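Local coordinates for protein TRAP dicarboxylate transporter-DctP subunit (Desulfovibrio desulfuricans subsp. desulfuricans, PDB 4NHB) that binds sn-glycerol-3-phosphate as the periplasmic solute-binding subunit of a TRAP transporter, probably delivering it to the membrane components for uptake, at residues H100-F112 with W310-L324. Sequence-based numbering, arbitrary orientation.
Sequences HPAMAMLETPMLF and WKLFYDTVPNAQAIL. With G3P (sn-glycerol-3-phosphate), chain P.
With CG of Met105 anti to its own carbonyl carbon (chi1 -62°) and the chain bent at chi3 (82°), the side chain of Met105 sets CG over one face of the Phe313 ring and carries the sulfur and CE on between the two C-terminal helices. Its CG makes a CH-pi contact, 3.9 Å from the centroid of the Phe313 ring, while SD sits obliquely to that ring in a Met-aromatic contact. Beyond the sulfur, Met105 CE ends 3.6 Å from Leu324 CD2, and Ile323, Ala320 and Val317 close round SD. Ala104 CB and Pro109 CD meet the rim of the Phe313 ring near its plane, Pro109 CD being 3.8 Å from CZ of Phe313. In this type 2 periplasmic-binding-protein fold of the TRAP DctP family, helices 311-316 and 320-329 thus pack on the back of a ligand-binding loop: Glu107, on the side of 100-112 turned from them, accepts a hydrogen bond at OE2 from O1 of sn-glycerol-3-phosphate (2.7 Å), with OE1 held by Thr94 and Tyr178. Next to Glu107 in the chain, OG1 of Thr108 donates back to Met105 O, and the methyl CG2 of Thr108 comes up obliquely against the indole of Trp310, 3.4 Å from NE1. That NE1 donates to Pro109 O at 2.8 Å, the oxygen lying almost in the indole plane and the N-H...O angle being 147°, a somewhat bent bond that ties the type II turn from Thr108 to Leu111 to Trp310. At the other end, Ala102 CB packs 3.7 Å from Val317 CG1, and a water donates to both Pro101 O and Thr316 OG1.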
loop_
_atom_site.group_PDB
_atom_site.type_symbol
_atom_site.label_atom_id
_atom_site.label_comp_id
_atom_site.label_asym_id
_atom_site.label_seq_id
_atom_site.Cartn_x
_atom_site.Cartn_y
_atom_site.Cartn_z
ATOM N N HIS A 100 5.190 12.292 -7.636
ATOM C CA HIS A 100 4.010 13.135 -7.509
ATOM C C HIS A 100 3.636 13.160 -6.051
ATOM O O HIS A 100 3.019 12.217 -5.527
ATOM C CB HIS A 100 2.874 12.616 -8.397
ATOM C CG HIS A 100 1.617 13.420 -8.318
ATOM N ND1 HIS A 100 1.573 14.765 -8.615
ATOM C CD2 HIS A 100 0.352 13.069 -7.981
ATOM C CE1 HIS A 100 0.339 15.207 -8.470
ATOM N NE2 HIS A 100 -0.422 14.198 -8.087
ATOM N N PRO A 101 4.058 14.216 -5.359
ATOM C CA PRO A 101 3.874 14.268 -3.906
ATOM C C PRO A 101 2.468 13.926 -3.415
ATOM O O PRO A 101 2.372 13.347 -2.341
ATOM C CB PRO A 101 4.267 15.706 -3.571
ATOM C CG PRO A 101 5.375 15.992 -4.573
ATOM C CD PRO A 101 5.009 15.243 -5.829
ATOM N N ALA A 102 1.423 14.254 -4.159
ATOM C CA ALA A 102 0.082 14.066 -3.656
ATOM C C ALA A 102 -0.201 12.569 -3.433
ATOM O O ALA A 102 -1.005 12.213 -2.552
ATOM C CB ALA A 102 -0.960 14.662 -4.600
ATOM N N MET A 103 0.475 11.708 -4.196
ATOM C CA MET A 103 0.279 10.245 -4.043
ATOM C C MET A 103 0.521 9.805 -2.614
ATOM O O MET A 103 -0.093 8.832 -2.141
ATOM C CB MET A 103 1.173 9.471 -4.994
ATOM C CG MET A 103 0.952 9.765 -6.451
ATOM S SD MET A 103 -0.733 9.466 -6.971
ATOM C CE MET A 103 -0.635 7.920 -7.852
ATOM N N ALA A 104 1.423 10.501 -1.917
ATOM C CA ALA A 104 1.672 10.201 -0.501
ATOM C C ALA A 104 0.391 10.259 0.301
ATOM O O ALA A 104 0.219 9.512 1.246
ATOM C CB ALA A 104 2.686 11.166 0.093
ATOM N N MET A 105 -0.508 11.157 -0.075
ATOM C CA MET A 105 -1.738 11.350 0.686
ATOM C C MET A 105 -2.745 10.188 0.614
ATOM O O MET A 105 -3.690 10.178 1.394
ATOM C CB MET A 105 -2.391 12.672 0.294
ATOM C CG MET A 105 -1.489 13.871 0.606
ATOM S SD MET A 105 -2.317 15.484 0.523
ATOM C CE MET A 105 -3.074 15.529 2.108
ATOM N N LEU A 106 -2.510 9.224 -0.279
ATOM C CA LEU A 106 -3.256 7.961 -0.282
ATOM C C LEU A 106 -3.139 7.286 1.089
ATOM O O LEU A 106 -4.048 6.576 1.513
ATOM C CB LEU A 106 -2.764 7.020 -1.392
ATOM C CG LEU A 106 -3.106 7.444 -2.850
ATOM C CD1 LEU A 106 -2.319 6.683 -3.947
ATOM C CD2 LEU A 106 -4.565 7.291 -3.125
ATOM N N GLU A 107 -2.013 7.518 1.774
ATOM C CA GLU A 107 -1.752 6.939 3.095
ATOM C C GLU A 107 -1.591 7.993 4.224
ATOM O O GLU A 107 -0.832 7.803 5.149
ATOM C CB GLU A 107 -0.527 5.997 3.004
ATOM C CG GLU A 107 -0.765 4.825 2.087
ATOM C CD GLU A 107 0.387 3.835 1.972
ATOM O OE1 GLU A 107 1.544 4.190 2.302
ATOM O OE2 GLU A 107 0.115 2.681 1.521
ATOM N N THR A 108 -2.356 9.086 4.133
ATOM C CA THR A 108 -2.385 10.157 5.152
ATOM C C THR A 108 -2.629 9.560 6.510
ATOM O O THR A 108 -3.642 8.865 6.728
ATOM C CB THR A 108 -3.524 11.171 4.844
ATOM O OG1 THR A 108 -3.302 11.772 3.576
ATOM C CG2 THR A 108 -3.645 12.264 5.912
ATOM N N PRO A 109 -1.682 9.762 7.445
ATOM C CA PRO A 109 -1.900 9.135 8.743
ATOM C C PRO A 109 -3.143 9.687 9.430
ATOM O O PRO A 109 -3.435 10.860 9.284
ATOM C CB PRO A 109 -0.629 9.485 9.517
ATOM C CG PRO A 109 0.424 9.672 8.457
ATOM C CD PRO A 109 -0.308 10.275 7.300
ATOM N N MET A 110 -3.870 8.841 10.133
ATOM C CA MET A 110 -5.016 9.295 10.925
ATOM C C MET A 110 -6.135 9.894 10.094
ATOM O O MET A 110 -6.885 10.733 10.589
ATOM C CB MET A 110 -4.563 10.379 11.912
ATOM C CG MET A 110 -3.383 9.998 12.740
ATOM S SD MET A 110 -3.701 8.455 13.587
ATOM C CE MET A 110 -5.409 8.646 14.115
ATOM N N LEU A 111 -6.249 9.522 8.834
ATOM C CA LEU A 111 -7.244 10.207 8.004
ATOM C C LEU A 111 -8.594 9.479 7.950
ATOM O O LEU A 111 -9.653 10.125 7.941
ATOM C CB LEU A 111 -6.710 10.433 6.608
ATOM C CG LEU A 111 -7.712 11.178 5.712
ATOM C CD1 LEU A 111 -8.048 12.583 6.237
ATOM C CD2 LEU A 111 -7.201 11.244 4.295
ATOM N N PHE A 112 -8.556 8.145 7.903
ATOM C CA PHE A 112 -9.767 7.340 7.762
ATOM C C PHE A 112 -10.171 6.616 9.029
ATOM O O PHE A 112 -9.348 6.038 9.706
ATOM C CB PHE A 112 -9.590 6.321 6.629
ATOM C CG PHE A 112 -9.254 6.962 5.317
ATOM C CD1 PHE A 112 -10.158 7.853 4.720
ATOM C CD2 PHE A 112 -8.031 6.735 4.709
ATOM C CE1 PHE A 112 -9.865 8.482 3.521
ATOM C CE2 PHE A 112 -7.728 7.359 3.497
ATOM C CZ PHE A 112 -8.653 8.238 2.908
ATOM N N TRP A 310 1.139 15.875 9.009
ATOM C CA TRP A 310 0.486 16.477 7.850
ATOM C C TRP A 310 1.220 17.716 7.319
ATOM O O TRP A 310 0.997 18.116 6.175
ATOM C CB TRP A 310 -0.977 16.820 8.146
ATOM C CG TRP A 310 -1.837 15.618 8.453
ATOM C CD1 TRP A 310 -1.413 14.321 8.616
ATOM C CD2 TRP A 310 -3.251 15.608 8.665
ATOM N NE1 TRP A 310 -2.490 13.507 8.895
ATOM C CE2 TRP A 310 -3.627 14.276 8.920
ATOM C CE3 TRP A 310 -4.237 16.593 8.638
ATOM C CZ2 TRP A 310 -4.950 13.913 9.170
ATOM C CZ3 TRP A 310 -5.539 16.234 8.880
ATOM C CH2 TRP A 310 -5.889 14.904 9.147
ATOM N N LYS A 311 2.096 18.332 8.117
ATOM C CA LYS A 311 2.870 19.456 7.589
ATOM C C LYS A 311 3.608 18.989 6.344
ATOM O O LYS A 311 3.737 19.722 5.363
ATOM C CB LYS A 311 3.873 20.009 8.613
ATOM C CG LYS A 311 4.843 21.055 8.038
ATOM C CD LYS A 311 5.963 21.421 9.038
ATOM C CE LYS A 311 7.187 22.121 8.382
ATOM N NZ LYS A 311 6.846 23.403 7.671
ATOM N N LEU A 312 4.086 17.745 6.371
ATOM C CA LEU A 312 4.752 17.216 5.198
ATOM C C LEU A 312 3.892 17.460 3.953
ATOM O O LEU A 312 4.414 17.827 2.903
ATOM C CB LEU A 312 5.054 15.709 5.345
ATOM C CG LEU A 312 5.391 14.993 4.034
ATOM C CD1 LEU A 312 6.665 15.602 3.477
ATOM C CD2 LEU A 312 5.531 13.457 4.218
ATOM N N PHE A 313 2.570 17.269 4.057
ATOM C CA PHE A 313 1.715 17.383 2.887
ATOM C C PHE A 313 1.431 18.862 2.528
ATOM O O PHE A 313 1.373 19.239 1.346
ATOM C CB PHE A 313 0.365 16.684 3.106
ATOM C CG PHE A 313 0.461 15.244 3.550
ATOM C CD1 PHE A 313 1.241 14.347 2.888
ATOM C CD2 PHE A 313 -0.240 14.807 4.650
ATOM C CE1 PHE A 313 1.307 13.024 3.304
ATOM C CE2 PHE A 313 -0.175 13.485 5.054
ATOM C CZ PHE A 313 0.606 12.613 4.385
ATOM N N TYR A 314 1.185 19.666 3.548
ATOM C CA TYR A 314 0.953 21.088 3.326
ATOM C C TYR A 314 2.186 21.708 2.646
ATOM O O TYR A 314 2.050 22.531 1.720
ATOM C CB TYR A 314 0.654 21.768 4.639
ATOM C CG TYR A 314 -0.723 21.474 5.212
ATOM C CD1 TYR A 314 -1.873 21.871 4.544
ATOM C CD2 TYR A 314 -0.862 20.865 6.453
ATOM C CE1 TYR A 314 -3.140 21.649 5.087
ATOM C CE2 TYR A 314 -2.105 20.625 6.989
ATOM C CZ TYR A 314 -3.241 21.029 6.303
ATOM O OH TYR A 314 -4.470 20.798 6.859
ATOM N N ASP A 315 3.377 21.259 3.071
ATOM C CA ASP A 315 4.638 21.722 2.496
ATOM C C ASP A 315 4.804 21.255 1.061
ATOM O O ASP A 315 5.279 22.005 0.217
ATOM C CB ASP A 315 5.817 21.177 3.282
ATOM C CG ASP A 315 6.017 21.854 4.624
ATOM O OD1 ASP A 315 5.326 22.838 4.969
ATOM O OD2 ASP A 315 6.884 21.365 5.359
ATOM N N THR A 316 4.437 20.002 0.785
ATOM C CA THR A 316 4.769 19.376 -0.505
ATOM C C THR A 316 3.644 19.281 -1.542
ATOM O O THR A 316 3.913 19.152 -2.745
ATOM C CB THR A 316 5.306 17.936 -0.315
ATOM O OG1 THR A 316 4.387 17.164 0.480
ATOM C CG2 THR A 316 6.691 17.954 0.355
ATOM N N VAL A 317 2.392 19.314 -1.088
ATOM C CA VAL A 317 1.244 19.126 -1.987
ATOM C C VAL A 317 0.404 20.394 -2.071
ATOM O O VAL A 317 -0.190 20.798 -1.061
ATOM C CB VAL A 317 0.331 18.007 -1.491
ATOM C CG1 VAL A 317 -0.810 17.735 -2.514
ATOM C CG2 VAL A 317 1.134 16.743 -1.242
ATOM N N PRO A 318 0.359 21.018 -3.269
ATOM C CA PRO A 318 -0.316 22.296 -3.519
ATOM C C PRO A 318 -1.766 22.280 -3.066
ATOM O O PRO A 318 -2.213 23.220 -2.401
ATOM C CB PRO A 318 -0.216 22.439 -5.043
ATOM C CG PRO A 318 1.066 21.767 -5.391
ATOM C CD PRO A 318 1.124 20.579 -4.453
ATOM N N ASN A 319 -2.479 21.206 -3.391
ATOM C CA ASN A 319 -3.894 21.105 -3.057
ATOM C C ASN A 319 -4.162 20.203 -1.842
ATOM O O ASN A 319 -5.157 19.518 -1.816
ATOM C CB ASN A 319 -4.714 20.636 -4.287
ATOM C CG ASN A 319 -4.354 19.209 -4.748
ATOM O OD1 ASN A 319 -3.244 18.724 -4.514
ATOM N ND2 ASN A 319 -5.298 18.543 -5.411
ATOM N N ALA A 320 -3.282 20.221 -0.837
ATOM C CA ALA A 320 -3.423 19.331 0.320
ATOM C C ALA A 320 -4.737 19.564 1.063
ATOM O O ALA A 320 -5.467 18.612 1.383
ATOM C CB ALA A 320 -2.231 19.486 1.289
ATOM N N GLN A 321 -5.056 20.821 1.343
ATOM C CA GLN A 321 -6.290 21.099 2.083
ATOM C C GLN A 321 -7.526 20.550 1.398
ATOM O O GLN A 321 -8.465 20.093 2.068
ATOM C CB GLN A 321 -6.481 22.593 2.331
ATOM C CG GLN A 321 -7.577 22.874 3.362
ATOM C CD GLN A 321 -7.326 22.158 4.680
ATOM O OE1 GLN A 321 -6.305 22.375 5.330
ATOM N NE2 GLN A 321 -8.244 21.288 5.069
ATOM N N ALA A 322 -7.554 20.591 0.073
ATOM C CA ALA A 322 -8.738 20.160 -0.652
ATOM C C ALA A 322 -8.840 18.647 -0.554
ATOM O O ALA A 322 -9.922 18.076 -0.391
ATOM C CB ALA A 322 -8.656 20.584 -2.115
ATOM N N ILE A 323 -7.684 18.002 -0.657
ATOM C CA ILE A 323 -7.633 16.569 -0.576
ATOM C C ILE A 323 -8.148 16.130 0.783
ATOM O O ILE A 323 -9.008 15.258 0.868
ATOM C CB ILE A 323 -6.193 16.048 -0.883
ATOM C CG1 ILE A 323 -5.876 16.299 -2.361
ATOM C CG2 ILE A 323 -6.060 14.525 -0.579
ATOM C CD1 ILE A 323 -4.448 16.101 -2.727
ATOM N N LEU A 324 -7.620 16.732 1.849
ATOM C CA LEU A 324 -8.032 16.404 3.204
ATOM C C LEU A 324 -9.536 16.641 3.373
ATOM O O LEU A 324 -10.269 15.811 3.932
ATOM C CB LEU A 324 -7.259 17.283 4.200
ATOM C CG LEU A 324 -5.743 17.081 4.282
ATOM C CD1 LEU A 324 -5.125 18.120 5.173
ATOM C CD2 LEU A 324 -5.445 15.722 4.801
HETATM O O1 G3P P . 2.350 1.979 0.098
HETATM C C1 G3P P . 3.604 2.028 0.712
HETATM C C2 G3P P . 3.872 0.718 1.463
HETATM O O2 G3P P . 3.812 -0.351 0.557
HETATM C C3 G3P P . 5.264 0.778 2.112
HETATM O O1P G3P P . 5.284 -0.063 3.221
HETATM O O4P G3P P . 5.013 -2.198 2.081
HETATM O O2P G3P P . 7.362 -1.305 2.486
HETATM O O3P G3P P . 6.029 -2.200 4.394
HETATM P P G3P P . 5.970 -1.527 3.026
HETATM O O HOH W 1 3.825 14.330 -0.412
#